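Local coordinates for protein response regulator (Helicobacter pylori, PDB 2PLN) that probably binds regulatory DNA as an orphan response regulator controlling transcription, and is represented here by its N-terminal receiver domain, at residues Asn72-Val77 with Val102-Gln107; Val89-Asp94 with Asp110-Lys115; Arg20-Glu25 with Arg61-Val66. All coordinates share one frame; numbering follows the deposited sequence.

Interaction 1 (Asn72-Val77 with Val102-Gln107)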
loop_
_atom_site.group_PDB
_atom_site.type_symbol
_atom_site.label_atom_id
_atom_site.label_comp_id
_atom_site.label_asym_id
_atom_site.label_seq_id
_atom_site.Cartn_x
_atom_site.Cartn_y
_atom_site.Cartn_z
ATOM N N ASN A 72 -17.848 -2.155 9.906
ATOM C CA ASN A 72 -17.266 -1.531 11.101
ATOM C C ASN A 72 -15.759 -1.711 11.148
ATOM O O ASN A 72 -15.163 -1.861 12.243
ATOM C CB ASN A 72 -17.873 -2.138 12.381
ATOM C CG ASN A 72 -19.382 -2.052 12.424
ATOM O OD1 ASN A 72 -19.969 -1.002 12.168
ATOM N ND2 ASN A 72 -20.020 -3.159 12.792
ATOM N N ALA A 73 -15.125 -1.703 9.974
ATOM C CA ALA A 73 -13.705 -2.041 9.925
ATOM C C ALA A 73 -12.868 -0.995 10.653
ATOM O O ALA A 73 -11.916 -1.331 11.323
ATOM C CB ALA A 73 -13.220 -2.264 8.485
ATOM N N LEU A 74 -13.248 0.274 10.551
ATOM C CA LEU A 74 -12.376 1.350 11.034
ATOM C C LEU A 74 -12.162 1.357 12.552
ATOM O O LEU A 74 -11.040 1.561 13.017
ATOM C CB LEU A 74 -12.920 2.698 10.570
ATOM C CG LEU A 74 -12.826 3.077 9.078
ATOM C CD1 LEU A 74 -11.460 3.579 8.751
ATOM C CD2 LEU A 74 -13.230 1.972 8.079
ATOM N N SER A 75 -13.224 1.147 13.333
ATOM C CA SER A 75 -13.038 1.074 14.797
ATOM C C SER A 75 -12.171 -0.122 15.149
ATOM O O SER A 75 -11.325 -0.060 16.026
ATOM C CB SER A 75 -14.370 1.030 15.549
ATOM O OG SER A 75 -15.125 -0.094 15.140
ATOM N N PHE A 76 -12.390 -1.224 14.435
ATOM C CA PHE A 76 -11.582 -2.433 14.606
ATOM C C PHE A 76 -10.099 -2.149 14.347
ATOM O O PHE A 76 -9.221 -2.647 15.067
ATOM C CB PHE A 76 -12.142 -3.490 13.666
ATOM C CG PHE A 76 -11.272 -4.694 13.472
ATOM C CD1 PHE A 76 -10.421 -4.788 12.361
ATOM C CD2 PHE A 76 -11.340 -5.764 14.364
ATOM C CE1 PHE A 76 -9.655 -5.906 12.149
ATOM C CE2 PHE A 76 -10.574 -6.892 14.157
ATOM C CZ PHE A 76 -9.721 -6.966 13.046
ATOM N N VAL A 77 -9.819 -1.340 13.313
ATOM C CA VAL A 77 -8.429 -1.026 12.955
ATOM C C VAL A 77 -7.748 -0.391 14.175
ATOM O O VAL A 77 -6.674 -0.810 14.588
ATOM C CB VAL A 77 -8.340 -0.130 11.703
ATOM C CG1 VAL A 77 -6.955 0.439 11.521
ATOM C CG2 VAL A 77 -8.749 -0.934 10.444
ATOM N N VAL A 102 -8.858 7.925 3.619
ATOM C CA VAL A 102 -8.137 8.836 4.510
ATOM C C VAL A 102 -8.254 8.384 5.971
ATOM O O VAL A 102 -7.253 8.326 6.688
ATOM C CB VAL A 102 -8.629 10.307 4.343
ATOM C CG1 VAL A 102 -8.048 11.222 5.434
ATOM C CG2 VAL A 102 -8.281 10.812 2.961
ATOM N N HIS A 103 -9.474 8.068 6.402
ATOM C CA HIS A 103 -9.717 7.632 7.774
ATOM C C HIS A 103 -8.931 6.362 8.098
ATOM O O HIS A 103 -8.326 6.276 9.153
ATOM C CB HIS A 103 -11.200 7.375 8.035
ATOM C CG HIS A 103 -11.990 8.618 8.314
ATOM N ND1 HIS A 103 -13.342 8.712 8.054
ATOM C CD2 HIS A 103 -11.622 9.813 8.836
ATOM C CE1 HIS A 103 -13.770 9.916 8.400
ATOM N NE2 HIS A 103 -12.750 10.601 8.887
ATOM N N ALA A 104 -8.941 5.389 7.188
ATOM C CA ALA A 104 -8.280 4.112 7.435
ATOM C C ALA A 104 -6.808 4.348 7.670
ATOM O O ALA A 104 -6.243 3.836 8.611
ATOM C CB ALA A 104 -8.496 3.141 6.258
ATOM N N PHE A 105 -6.190 5.151 6.822
ATOM C CA PHE A 105 -4.773 5.448 7.001
ATOM C C PHE A 105 -4.504 6.245 8.273
ATOM O O PHE A 105 -3.549 5.954 9.015
ATOM C CB PHE A 105 -4.235 6.159 5.781
ATOM C CG PHE A 105 -3.923 5.236 4.643
ATOM C CD1 PHE A 105 -2.966 4.183 4.805
ATOM C CD2 PHE A 105 -4.509 5.423 3.407
ATOM C CE1 PHE A 105 -2.653 3.316 3.735
ATOM C CE2 PHE A 105 -4.202 4.559 2.314
ATOM C CZ PHE A 105 -3.263 3.517 2.484
ATOM N N GLU A 106 -5.349 7.232 8.532
ATOM C CA GLU A 106 -5.196 8.020 9.749
ATOM C C GLU A 106 -5.362 7.160 11.013
ATOM O O GLU A 106 -4.621 7.342 11.984
ATOM C CB GLU A 106 -6.104 9.256 9.722
ATOM C CG GLU A 106 -5.643 10.280 8.667
ATOM C CD GLU A 106 -6.509 11.532 8.629
ATOM O OE1 GLU A 106 -7.572 11.544 9.296
ATOM O OE2 GLU A 106 -6.118 12.495 7.923
ATOM N N GLN A 107 -6.272 6.184 10.973
ATOM C CA GLN A 107 -6.471 5.213 12.052
ATOM C C GLN A 107 -5.327 4.201 12.201
ATOM O O GLN A 107 -5.297 3.442 13.171
ATOM C CB GLN A 107 -7.742 4.409 11.801
ATOM C CG GLN A 107 -9.023 5.187 11.830
ATOM C CD GLN A 107 -9.514 5.361 13.217
ATOM O OE1 GLN A 107 -9.090 6.286 13.922
ATOM N NE2 GLN A 107 -10.404 4.471 13.641
#

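Interaction 2 (Val89-Asp94 with Asp110-Lys115)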
loop_
_atom_site.group_PDB
_atom_site.type_symbol
_atom_site.label_atom_id
_atom_site.label_comp_id
_atom_site.label_asym_id
_atom_site.label_seq_id
_atom_site.Cartn_x
_atom_site.Cartn_y
_atom_site.Cartn_z
ATOM N N VAL A 89 -2.191 -4.403 9.316
ATOM C CA VAL A 89 -3.620 -4.336 9.107
ATOM C C VAL A 89 -3.942 -3.757 7.725
ATOM O O VAL A 89 -3.523 -2.633 7.388
ATOM C CB VAL A 89 -4.291 -3.471 10.202
ATOM C CG1 VAL A 89 -5.766 -3.325 9.917
ATOM C CG2 VAL A 89 -4.001 -4.049 11.619
ATOM N N LEU A 90 -4.684 -4.525 6.937
ATOM C CA LEU A 90 -5.116 -4.108 5.579
ATOM C C LEU A 90 -6.619 -4.016 5.592
ATOM O O LEU A 90 -7.301 -4.940 6.054
ATOM C CB LEU A 90 -4.688 -5.120 4.501
ATOM C CG LEU A 90 -3.258 -5.696 4.546
ATOM C CD1 LEU A 90 -2.956 -6.521 3.286
ATOM C CD2 LEU A 90 -2.187 -4.556 4.724
ATOM N N VAL A 91 -7.135 -2.889 5.129
ATOM C CA VAL A 91 -8.584 -2.675 5.058
ATOM C C VAL A 91 -8.925 -2.829 3.595
ATOM O O VAL A 91 -8.300 -2.214 2.739
ATOM C CB VAL A 91 -8.961 -1.235 5.528
ATOM C CG1 VAL A 91 -10.407 -0.910 5.212
ATOM C CG2 VAL A 91 -8.704 -1.078 7.033
ATOM N N SER A 92 -9.927 -3.650 3.310
ATOM C CA SER A 92 -10.407 -3.837 1.955
ATOM C C SER A 92 -11.913 -3.472 1.921
ATOM O O SER A 92 -12.663 -3.800 2.857
ATOM C CB SER A 92 -10.076 -5.287 1.565
ATOM O OG SER A 92 -10.872 -5.757 0.515
ATOM N N SER A 93 -12.348 -2.769 0.877
ATOM C CA SER A 93 -13.726 -2.203 0.834
ATOM C C SER A 93 -14.413 -2.375 -0.537
ATOM O O SER A 93 -13.822 -2.086 -1.559
ATOM C CB SER A 93 -13.684 -0.718 1.232
ATOM O OG SER A 93 -14.982 -0.136 1.270
ATOM N N ASP A 94 -15.657 -2.856 -0.539
ATOM C CA ASP A 94 -16.475 -2.937 -1.767
ATOM C C ASP A 94 -17.182 -1.600 -2.061
ATOM O O ASP A 94 -17.824 -1.425 -3.122
ATOM C CB ASP A 94 -17.539 -4.023 -1.599
ATOM C CG ASP A 94 -18.412 -3.764 -0.402
ATOM O OD1 ASP A 94 -19.038 -2.676 -0.357
ATOM O OD2 ASP A 94 -18.503 -4.552 0.567
ATOM N N ASP A 110 -2.315 -0.184 7.352
ATOM C CA ASP A 110 -1.128 -0.260 6.527
ATOM C C ASP A 110 -1.486 -0.206 5.050
ATOM O O ASP A 110 -0.630 0.104 4.207
ATOM C CB ASP A 110 -0.365 -1.539 6.868
ATOM C CG ASP A 110 0.167 -1.514 8.269
ATOM O OD1 ASP A 110 1.107 -0.722 8.502
ATOM O OD2 ASP A 110 -0.313 -2.194 9.191
ATOM N N ASP A 111 -2.745 -0.512 4.725
ATOM C CA ASP A 111 -3.171 -0.355 3.365
ATOM C C ASP A 111 -4.680 -0.237 3.301
ATOM O O ASP A 111 -5.402 -0.569 4.263
ATOM C CB ASP A 111 -2.677 -1.556 2.534
ATOM C CG ASP A 111 -2.329 -1.185 1.089
ATOM O OD1 ASP A 111 -2.900 -0.194 0.539
ATOM O OD2 ASP A 111 -1.509 -1.862 0.431
ATOM N N TYR A 112 -5.147 0.253 2.162
ATOM C CA TYR A 112 -6.564 0.363 1.854
ATOM C C TYR A 112 -6.744 -0.122 0.415
ATOM O O TYR A 112 -6.116 0.408 -0.522
ATOM C CB TYR A 112 -7.013 1.817 2.011
ATOM C CG TYR A 112 -8.497 2.041 1.787
ATOM C CD1 TYR A 112 -8.959 2.544 0.580
ATOM C CD2 TYR A 112 -9.449 1.758 2.793
ATOM C CE1 TYR A 112 -10.348 2.773 0.369
ATOM C CE2 TYR A 112 -10.830 1.993 2.579
ATOM C CZ TYR A 112 -11.262 2.486 1.370
ATOM O OH TYR A 112 -12.646 2.698 1.149
ATOM N N ILE A 113 -7.587 -1.137 0.230
ATOM C CA ILE A 113 -7.599 -1.851 -1.040
ATOM C C ILE A 113 -9.050 -1.879 -1.507
ATOM O O ILE A 113 -9.925 -2.302 -0.770
ATOM C CB ILE A 113 -7.041 -3.293 -0.851
ATOM C CG1 ILE A 113 -5.598 -3.261 -0.314
ATOM C CG2 ILE A 113 -7.159 -4.147 -2.156
ATOM C CD1 ILE A 113 -5.196 -4.547 0.325
ATOM N N ALA A 114 -9.320 -1.384 -2.711
ATOM C CA ALA A 114 -10.679 -1.461 -3.247
ATOM C C ALA A 114 -10.990 -2.885 -3.686
ATOM O O ALA A 114 -10.130 -3.579 -4.238
ATOM C CB ALA A 114 -10.847 -0.519 -4.431
ATOM N N LYS A 115 -12.216 -3.311 -3.397
ATOM C CA LYS A 115 -12.776 -4.528 -3.967
ATOM C C LYS A 115 -13.702 -4.120 -5.112
ATOM O O LYS A 115 -14.358 -3.065 -5.031
ATOM C CB LYS A 115 -13.594 -5.273 -2.925
ATOM C CG LYS A 115 -12.744 -5.853 -1.825
ATOM C CD LYS A 115 -13.614 -6.450 -0.739
ATOM C CE LYS A 115 -13.978 -7.864 -1.061
ATOM N NZ LYS A 115 -14.975 -8.329 -0.045
#

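Interaction 3 (Arg20-Glu25 with Arg61-Val66)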
loop_
_atom_site.group_PDB
_atom_site.type_symbol
_atom_site.label_atom_id
_atom_site.label_comp_id
_atom_site.label_asym_id
_atom_site.label_seq_id
_atom_site.Cartn_x
_atom_site.Cartn_y
_atom_site.Cartn_z
ATOM N N ARG A 20 1.359 -16.281 9.434
ATOM C CA ARG A 20 -0.064 -16.605 9.462
ATOM C C ARG A 20 -0.895 -15.354 9.190
ATOM O O ARG A 20 -0.653 -14.295 9.778
ATOM C CB ARG A 20 -0.484 -17.228 10.789
ATOM C CG ARG A 20 -1.876 -17.938 10.680
ATOM C CD ARG A 20 -2.582 -18.263 12.016
ATOM N NE ARG A 20 -2.037 -19.463 12.540
ATOM C CZ ARG A 20 -2.637 -20.649 12.582
ATOM N NH1 ARG A 20 -3.909 -20.846 12.249
ATOM N NH2 ARG A 20 -1.931 -21.638 13.043
ATOM N N VAL A 21 -1.882 -15.491 8.305
ATOM C CA VAL A 21 -2.739 -14.346 7.909
ATOM C C VAL A 21 -4.201 -14.597 8.339
ATOM O O VAL A 21 -4.713 -15.697 8.134
ATOM C CB VAL A 21 -2.704 -14.171 6.374
ATOM C CG1 VAL A 21 -3.750 -13.137 5.942
ATOM C CG2 VAL A 21 -1.256 -13.818 5.888
ATOM N N LEU A 22 -4.848 -13.595 8.950
ATOM C CA LEU A 22 -6.272 -13.663 9.226
ATOM C C LEU A 22 -7.065 -12.891 8.158
ATOM O O LEU A 22 -6.758 -11.739 7.864
ATOM C CB LEU A 22 -6.576 -13.072 10.599
ATOM C CG LEU A 22 -8.049 -13.048 11.015
ATOM C CD1 LEU A 22 -8.686 -14.486 11.099
ATOM C CD2 LEU A 22 -8.245 -12.272 12.336
ATOM N N LEU A 23 -8.088 -13.526 7.596
ATOM C CA LEU A 23 -8.893 -12.871 6.559
ATOM C C LEU A 23 -10.282 -12.754 7.105
ATOM O O LEU A 23 -10.924 -13.776 7.361
ATOM C CB LEU A 23 -8.924 -13.695 5.250
ATOM C CG LEU A 23 -7.595 -13.979 4.539
ATOM C CD1 LEU A 23 -7.683 -15.081 3.427
ATOM C CD2 LEU A 23 -6.944 -12.684 3.995
ATOM N N ILE A 24 -10.737 -11.522 7.327
ATOM C CA ILE A 24 -12.137 -11.299 7.719
ATOM C C ILE A 24 -12.911 -10.937 6.467
ATOM O O ILE A 24 -12.759 -9.864 5.929
ATOM C CB ILE A 24 -12.267 -10.256 8.840
ATOM C CG1 ILE A 24 -11.454 -10.724 10.078
ATOM C CG2 ILE A 24 -13.792 -9.994 9.168
ATOM C CD1 ILE A 24 -11.132 -9.641 11.105
ATOM N N GLU A 25 -13.738 -11.868 6.007
ATOM C CA GLU A 25 -14.334 -11.792 4.682
ATOM C C GLU A 25 -15.636 -12.614 4.669
ATOM O O GLU A 25 -15.634 -13.837 4.923
ATOM C CB GLU A 25 -13.339 -12.312 3.643
ATOM C CG GLU A 25 -13.879 -12.376 2.210
ATOM C CD GLU A 25 -14.519 -11.057 1.744
ATOM O OE1 GLU A 25 -15.768 -11.032 1.597
ATOM O OE2 GLU A 25 -13.789 -10.040 1.535
ATOM N N ARG A 61 -4.435 -16.634 18.956
ATOM C CA ARG A 61 -3.466 -17.123 17.976
ATOM C C ARG A 61 -2.594 -15.955 17.566
ATOM O O ARG A 61 -3.027 -14.802 17.604
ATOM C CB ARG A 61 -4.171 -17.611 16.708
ATOM C CG ARG A 61 -5.183 -18.697 16.954
ATOM C CD ARG A 61 -5.787 -19.255 15.712
ATOM N NE ARG A 61 -6.873 -20.152 16.061
ATOM C CZ ARG A 61 -7.830 -20.511 15.236
ATOM N NH1 ARG A 61 -7.848 -20.022 13.996
ATOM N NH2 ARG A 61 -8.786 -21.340 15.654
ATOM N N ASN A 62 -1.390 -16.244 17.106
ATOM C CA ASN A 62 -0.508 -15.171 16.706
ATOM C C ASN A 62 -0.522 -15.014 15.185
ATOM O O ASN A 62 -0.006 -15.884 14.460
ATOM C CB ASN A 62 0.900 -15.448 17.222
ATOM C CG ASN A 62 1.004 -15.303 18.747
ATOM O OD1 ASN A 62 0.379 -14.405 19.358
ATOM N ND2 ASN A 62 1.790 -16.178 19.363
ATOM N N TYR A 63 -1.152 -13.938 14.718
ATOM C CA TYR A 63 -1.142 -13.568 13.297
ATOM C C TYR A 63 -0.110 -12.480 13.007
ATOM O O TYR A 63 0.146 -11.607 13.854
ATOM C CB TYR A 63 -2.509 -13.041 12.885
ATOM C CG TYR A 63 -3.585 -14.073 12.965
ATOM C CD1 TYR A 63 -3.735 -15.021 11.956
ATOM C CD2 TYR A 63 -4.458 -14.118 14.060
ATOM C CE1 TYR A 63 -4.755 -15.985 12.015
ATOM C CE2 TYR A 63 -5.457 -15.083 14.128
ATOM C CZ TYR A 63 -5.582 -16.006 13.120
ATOM O OH TYR A 63 -6.577 -16.913 13.212
ATOM N N ASP A 64 0.423 -12.496 11.788
ATOM C CA ASP A 64 1.382 -11.481 11.336
ATOM C C ASP A 64 0.657 -10.364 10.598
ATOM O O ASP A 64 1.148 -9.243 10.532
ATOM C CB ASP A 64 2.407 -12.154 10.425
ATOM C CG ASP A 64 3.154 -13.275 11.146
ATOM O OD1 ASP A 64 4.070 -12.956 11.939
ATOM O OD2 ASP A 64 2.885 -14.482 11.008
ATOM N N LEU A 65 -0.512 -10.691 10.032
ATOM C CA LEU A 65 -1.282 -9.745 9.188
ATOM C C LEU A 65 -2.764 -10.088 9.226
ATOM O O LEU A 65 -3.134 -11.274 9.301
ATOM C CB LEU A 65 -0.774 -9.832 7.744
ATOM C CG LEU A 65 -1.351 -8.793 6.756
ATOM C CD1 LEU A 65 -0.350 -8.379 5.683
ATOM C CD2 LEU A 65 -2.659 -9.319 6.103
ATOM N N VAL A 66 -3.618 -9.066 9.217
ATOM C CA VAL A 66 -5.079 -9.264 9.109
ATOM C C VAL A 66 -5.546 -8.395 7.971
ATOM O O VAL A 66 -5.116 -7.235 7.843
ATOM C CB VAL A 66 -5.890 -8.900 10.417
ATOM C CG1 VAL A 66 -5.594 -7.467 10.934
ATOM C CG2 VAL A 66 -7.414 -9.122 10.216
#

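Interaction 1 (Asn72-Val77 with Val102-Gln107)
L74 meets H103 and A104 because its CG stands anti to its own carbonyl carbon (chi1 -71°), and this carries the branch across to helix 98-106. Q107 uses the same first torsion. Its chain then bends at chi2 (-83°) and brings the amide back to the start of helix 73-83. One methyl of L74 does most of the apolar work. CD1 sits 3.5 Å from A104 N and 3.9 Å from A104 CB, so it rests on the backbone as much as on the alanine methyl. L74 CD1 also touches H103 CB at 3.9 Å, while the imidazole leads away. A turn further on, V77 CG1 lies 3.8 Å from Q107 O and 4.1 Å from Q107 CB. V77 also packs on V89 and V91 of strand 88-93, and A104 packs on Y112, so the buried side of the contact faces the sheet. F105, turned away from helix 73-83, packs on Y112 and on A129 of the second subunit. The polar link is Q107 NE2 to L74 O, at 3.0 Å. NE2 stands well above the L74 carbonyl plane, away from the lone pairs, and the N-H...O angle is 140°. Apolar methyls therefore hold the sheet-facing side, and this bent hydrogen bond from the side-chain amide of a partly exposed glutamine is probably a modest tie at the rim.

Interaction 2 (Val89-Asp94 with Asp110-Lys115)
V89-S93 and D111-A114 pair as parallel strands, their axes 4.7 Å apart at closest and 23° off parallel. V91 N, I113 N, S93 N and K115 N each give a bond to the other strand, the shortest being K115 N to S93 O at 2.7 Å. D110 opens the ladder with its side chain. Its CG is anti to its own carbonyl carbon (chi1 -66°), and this lets OD2 accept V89 N at 2.9 Å through the anti lone pair. D110 N answers to V89 O at 2.7 Å. On the face of L90 and D111, L90 CD2 reaches D111 CB at 3.7 Å and L90 CD1 meets I113 CD1. K81 forms a salt bridge with D110 OD2, and the carboxylate of D111 pairs with R126 and R130 of its own chain and with R126 of the second subunit. On the other face Y112 swings back over strand 88-93. Its CD2 lies 3.7 Å from V91 CG1, and its OH lies 3.6 Å from S93 CB. At the C-terminal end, the K115 chain runs alongside S92 OG. E100 bonds to both Y112 OH and S93 OG, while S92 OG bonds to Y117 and K115 NZ forms a salt bridge with E25. A lysine after this last strand, close to an acidic residue of the first strand's loop, is characteristic of receiver domains. Helix 98-106 connects the two strands, and together they form the final beta-alpha-beta unit of the CheY-like fold.

Interaction 3 (Arg20-Glu25 with Arg61-Val66)
L22 and Y63 fit bump to flat surface. L22 CB stands over the centre of one face of the tyrosine ring, 3.7 Å from the centroid and 13° off the normal. L22 CD1 runs on toward the hydroxyl end, 3.8 Å from Y63 OH. L57 and M58 of helix 51-60 also pack on both side chains. The next bump is V66 CG2. It lies anti to the backbone N, while CG1 takes the crowded position between N and the carbonyl carbon. CG2 thus fills the notch between L22 CD2 and I24 CD1, at 3.9 Å from each. On the opposite face of the sheet V21 and L65 lie side by side and point the same way, with V21 CG1 4.0 Å from L65 CD2. These are the first and third strands of the chain, parallel neighbours at the middle of the five-stranded CheY-like sheet. The backbone seam is short. L65 O takes L22 N at 2.9 Å. L65 N is buried here without a partner. Ahead of the seam, D64 closes a pair of bonds with R20. D64 OD2 receives R20 N at 2.8 Å on its anti lone pair, and D64 N returns to R20 O. D64 is a predicted phosphorylation site, unmodified here. At the outer end the R20 guanidinium sits nearly perpendicular to the Y63 ring, the planes 82° apart. R61 CD lies over one face of that guanidinium. R20, R61 and the hydroxyl of Y63 all converge on the carboxylate of D46, from the adjoining strand 44-48.

Interactions 2 and 3 hold the same parallel sheet, on opposite sides of the chain's centre. Strands 65-68 and 88-93 are neighbours and join them, with V66 and L90 paired by backbone. Interaction 3 is the more buried. Interaction 2 lies at the edge formed by strand 111-114. Interactions 1 and 2 both meet the second subunit, while interaction 3 does not. In both sheet contacts, an aspartate just before a strand accepts a backbone N-H near the start of the neighbouring strand. Interaction 1 joins two helices nearer the surface, with one side-chain hydrogen bond between its segments, against backbone bonding in the other two. V77 and F105 pack against interaction 2, and F76 reaches I24 of interaction 3.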